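Local coordinates for aminopeptidase N family protein (Idiomarina loihiensis L2TR, PDB 4FGM), which is probably a zinc-dependent aminopeptidase of the M61 family, with a metal-bearing active site that here holds maleic acid, at residues 165-170 with 237-242. Sequence-based numbering, arbitrary orientation.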
ATOM      1  N   ASP A 165      10.972 -11.116   6.182  1.00 37.42           N
ATOM      2  CA  ASP A 165      10.868 -10.188   5.072  1.00 36.59           C
ATOM      3  C   ASP A 165      10.863 -10.925   3.734  1.00 38.74           C
ATOM      4  O   ASP A 165      11.088 -10.332   2.680  1.00 39.87           O
ATOM      5  CB  ASP A 165      12.005  -9.167   5.098  1.00 33.69           C
ATOM      6  CG  ASP A 165      11.714  -7.971   4.213  1.00 41.81           C
ATOM      7  OD1 ASP A 165      10.553  -7.494   4.257  1.00 34.38           O
ATOM      8  OD2 ASP A 165      12.628  -7.511   3.487  1.00 41.27           O
ATOM      9  N   TYR A 166      10.622 -12.230   3.781  1.00 33.86           N
ATOM     10  CA  TYR A 166      10.553 -13.021   2.558  1.00 31.84           C
ATOM     11  C   TYR A 166       9.216 -13.745   2.529  1.00 37.13           C
ATOM     12  O   TYR A 166       9.065 -14.791   3.149  1.00 38.35           O
ATOM     13  CB  TYR A 166      11.678 -14.075   2.488  1.00 34.13           C
ATOM     14  CG  TYR A 166      13.082 -13.529   2.428  1.00 35.26           C
ATOM     15  CD1 TYR A 166      13.969 -13.729   3.482  1.00 35.87           C
ATOM     16  CD2 TYR A 166      13.532 -12.826   1.309  1.00 35.91           C
ATOM     17  CE1 TYR A 166      15.272 -13.242   3.431  1.00 37.60           C
ATOM     18  CE2 TYR A 166      14.831 -12.335   1.239  1.00 31.91           C
ATOM     19  CZ  TYR A 166      15.701 -12.545   2.304  1.00 42.30           C
ATOM     20  OH  TYR A 166      16.996 -12.066   2.245  1.00 45.48           O
ATOM     21  N   PRO A 167       8.212 -13.181   1.843  1.00 40.49           N
ATOM     22  CA  PRO A 167       6.927 -13.893   1.812  1.00 39.45           C
ATOM     23  C   PRO A 167       7.027 -15.087   0.871  1.00 42.70           C
ATOM     24  O   PRO A 167       7.929 -15.144   0.042  1.00 37.69           O
ATOM     25  CB  PRO A 167       5.947 -12.830   1.313  1.00 33.97           C
ATOM     26  CG  PRO A 167       6.826 -11.916   0.470  1.00 37.25           C
ATOM     27  CD  PRO A 167       8.070 -11.804   1.331  1.00 37.05           C
ATOM     28  N   PHE A 168       6.111 -16.040   1.014  1.00 37.96           N
ATOM     29  CA  PHE A 168       6.089 -17.239   0.173  1.00 36.00           C
ATOM     30  C   PHE A 168       4.729 -17.386  -0.512  1.00 40.94           C
ATOM     31  O   PHE A 168       3.683 -17.110   0.084  1.00 43.01           O
ATOM     32  CB  PHE A 168       6.338 -18.514   1.004  1.00 33.59           C
ATOM     33  CG  PHE A 168       7.788 -18.805   1.290  1.00 36.29           C
ATOM     34  CD1 PHE A 168       8.513 -18.019   2.183  1.00 32.82           C
ATOM     35  CD2 PHE A 168       8.425 -19.884   0.677  1.00 37.17           C
ATOM     36  CE1 PHE A 168       9.850 -18.311   2.478  1.00 34.75           C
ATOM     37  CE2 PHE A 168       9.761 -20.186   0.961  1.00 39.35           C
ATOM     38  CZ  PHE A 168      10.477 -19.395   1.859  1.00 36.27           C
ATOM     39  N   LEU A 169       4.754 -17.833  -1.762  1.00 36.84           N
ATOM     40  CA  LEU A 169       3.542 -18.059  -2.541  1.00 34.46           C
ATOM     41  C   LEU A 169       3.656 -19.454  -3.159  1.00 33.79           C
ATOM     42  O   LEU A 169       4.646 -19.773  -3.823  1.00 41.66           O
ATOM     43  CB  LEU A 169       3.407 -17.001  -3.646  1.00 31.17           C
ATOM     44  CG  LEU A 169       2.207 -17.135  -4.592  1.00 36.48           C
ATOM     45  CD1 LEU A 169       0.919 -17.189  -3.776  1.00 37.37           C
ATOM     46  CD2 LEU A 169       2.171 -15.957  -5.566  1.00 31.34           C
ATOM     47  N   ILE A 170       2.653 -20.291  -2.925  1.00 33.62           N
ATOM     48  CA  ILE A 170       2.667 -21.636  -3.468  1.00 32.64           C
ATOM     49  C   ILE A 170       1.364 -21.962  -4.193  1.00 35.62           C
ATOM     50  O   ILE A 170       0.321 -21.404  -3.883  1.00 43.76           O
ATOM     51  CB  ILE A 170       2.914 -22.683  -2.347  1.00 33.68           C
ATOM     52  CG1 ILE A 170       1.858 -22.555  -1.250  1.00 35.35           C
ATOM     53  CG2 ILE A 170       4.290 -22.472  -1.741  1.00 36.85           C
ATOM     54  CD1 ILE A 170       2.038 -23.546  -0.105  1.00 35.55           C
ATOM     55  N   LEU A 237       2.666  -5.318  -0.520  1.00 48.05           N
ATOM     56  CA  LEU A 237       3.573  -5.104   0.600  1.00 44.42           C
ATOM     57  C   LEU A 237       4.995  -5.272   0.083  1.00 39.41           C
ATOM     58  O   LEU A 237       5.345  -6.299  -0.488  1.00 37.73           O
ATOM     59  CB  LEU A 237       3.295  -6.099   1.735  1.00 41.14           C
ATOM     60  CG  LEU A 237       4.118  -5.865   3.010  1.00 46.41           C
ATOM     61  CD1 LEU A 237       3.980  -4.410   3.452  1.00 46.39           C
ATOM     62  CD2 LEU A 237       3.658  -6.805   4.106  1.00 38.71           C
ATOM     63  N   GLU A 238       5.802  -4.240   0.272  1.00 37.45           N
ATOM     64  CA  GLU A 238       7.180  -4.242  -0.188  1.00 35.88           C
ATOM     65  C   GLU A 238       8.095  -5.110   0.662  1.00 41.57           C
ATOM     66  O   GLU A 238       7.841  -5.331   1.845  1.00 44.19           O
ATOM     67  CB  GLU A 238       7.732  -2.818  -0.186  1.00 32.98           C
ATOM     68  CG  GLU A 238       7.910  -2.236   1.204  1.00 33.10           C
ATOM     69  CD  GLU A 238       6.623  -1.695   1.791  1.00 44.52           C
ATOM     70  OE1 GLU A 238       5.535  -2.048   1.289  1.00 52.02           O
ATOM     71  OE2 GLU A 238       6.702  -0.920   2.764  1.00 41.44           O
ATOM     72  N   HIS A 239       9.168  -5.583   0.037  1.00 39.58           N
ATOM     73  CA  HIS A 239      10.175  -6.400   0.706  1.00 37.73           C
ATOM     74  C   HIS A 239      11.517  -6.148   0.017  1.00 38.88           C
ATOM     75  O   HIS A 239      11.555  -5.630  -1.108  1.00 37.88           O
ATOM     76  CB  HIS A 239       9.768  -7.876   0.665  1.00 36.35           C
ATOM     77  CG  HIS A 239       8.533  -8.165   1.457  1.00 38.77           C
ATOM     78  ND1 HIS A 239       8.498  -8.081   2.833  1.00 38.54           N
ATOM     79  CD2 HIS A 239       7.269  -8.454   1.065  1.00 36.01           C
ATOM     80  CE1 HIS A 239       7.264  -8.303   3.256  1.00 35.74           C
ATOM     81  NE2 HIS A 239       6.500  -8.532   2.203  1.00 34.36           N
ATOM     82  N   ARG A 240      12.613  -6.493   0.695  1.00 41.75           N
ATOM     83  CA  ARG A 240      13.947  -6.242   0.157  1.00 41.70           C
ATOM     84  C   ARG A 240      14.237  -6.770  -1.240  1.00 43.67           C
ATOM     85  O   ARG A 240      14.928  -6.106  -2.001  1.00 42.97           O
ATOM     86  CB  ARG A 240      15.019  -6.718   1.141  1.00 33.85           C
ATOM     87  CG  ARG A 240      15.052  -8.202   1.435  1.00 40.87           C
ATOM     88  CD  ARG A 240      15.921  -8.450   2.651  1.00 38.73           C
ATOM     89  NE  ARG A 240      15.264  -8.000   3.876  1.00 42.26           N
ATOM     90  CZ  ARG A 240      15.841  -7.979   5.072  1.00 43.23           C
ATOM     91  NH1 ARG A 240      17.095  -8.376   5.200  1.00 42.21           N
ATOM     92  NH2 ARG A 240      15.165  -7.586   6.144  1.00 38.13           N
ATOM     93  N   ASN A 241      13.717  -7.936  -1.604  1.00 37.48           N
ATOM     94  CA  ASN A 241      13.982  -8.433  -2.951  1.00 36.73           C
ATOM     95  C   ASN A 241      12.745  -9.078  -3.583  1.00 42.42           C
ATOM     96  O   ASN A 241      12.839  -9.889  -4.512  1.00 46.24           O
ATOM     97  CB  ASN A 241      15.176  -9.398  -2.938  1.00 31.07           C
ATOM     98  CG  ASN A 241      14.843 -10.754  -2.325  1.00 41.99           C
ATOM     99  OD1 ASN A 241      13.905 -10.883  -1.535  1.00 44.18           O
ATOM    100  ND2 ASN A 241      15.632 -11.777  -2.684  1.00 37.46           N
ATOM    101  N   SER A 242      11.581  -8.683  -3.077  1.00 42.32           N
ATOM    102  CA  SER A 242      10.307  -9.193  -3.573  1.00 38.63           C
ATOM    103  C   SER A 242       9.161  -8.332  -3.050  1.00 44.78           C
ATOM    104  O   SER A 242       9.354  -7.422  -2.232  1.00 39.63           O
ATOM    105  CB  SER A 242      10.083 -10.627  -3.093  1.00 35.32           C
ATOM    106  OG  SER A 242       9.815 -10.645  -1.703  1.00 30.13           O
TER
HETATM  107  O   HOH W   1      11.846 -10.038   0.024  1.00 35.76           O
HETATM  108  O   HOH W   2       9.897 -13.481  -0.773  1.00 35.46           O
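A chi1 of -164° carries the carboxylate of Asp-165 away from its backbone nitrogen and over to the turn at His-239 and Arg-240, while Arg-240, bent at chi3 (72°), folds its NE back onto the same group. Aspartate suits the place because its two oxygens divide the work. Asp-165 OD1 accepts a nearly straight hydrogen bond from His-239 ND1 at 2.6 Å; OD1 lies in the imidazole plane, but ND1 meets it from well above the carboxylate plane. Asp-165 OD2 takes two donors: the backbone N of Arg-240 at 3.0 Å, tilted on the syn side, and Arg-240 NE at 2.7 Å, nearer the plane on the anti side, the latter a salt bridge met at the guanidinium edge. The positive charge nearby would favour an ionised carboxylate. Replacing Asp-165 by alanine would remove both oxygens and would probably leave His-239 ND1 and Arg-240 N without their acceptor, deprive Arg-240 NE of its salt-bridge mate, and let the imidazole turn more freely.

Pro-167 suits its position by offering a flat-sided aliphatic ring: its CD sits over one face of the His-239 ring, 3.6 Å from the centroid, a CH-pi contact. Tyr-166 presents its ring edge to Asn-241, CE2 lying 3.3 Å from OD1, and Asn-241 ND2 donates a hydrogen bond to the carbonyl oxygen of Gly-141. One water joins Asp-165 O, Asn-241 OD1 and Ser-242 OG; a second links Pro-167 O with the small hydroxyl of Ser-242.

The contact ties the loop between helix 160-163 and strand 168-171 to the turn between strands 235-238 and 242-248. Asp-161 of that helix shares the Arg-240 charge through NH2, and Glu-238, beside the turn, faces the bound maleic acid and the zinc-binding helix 262-277.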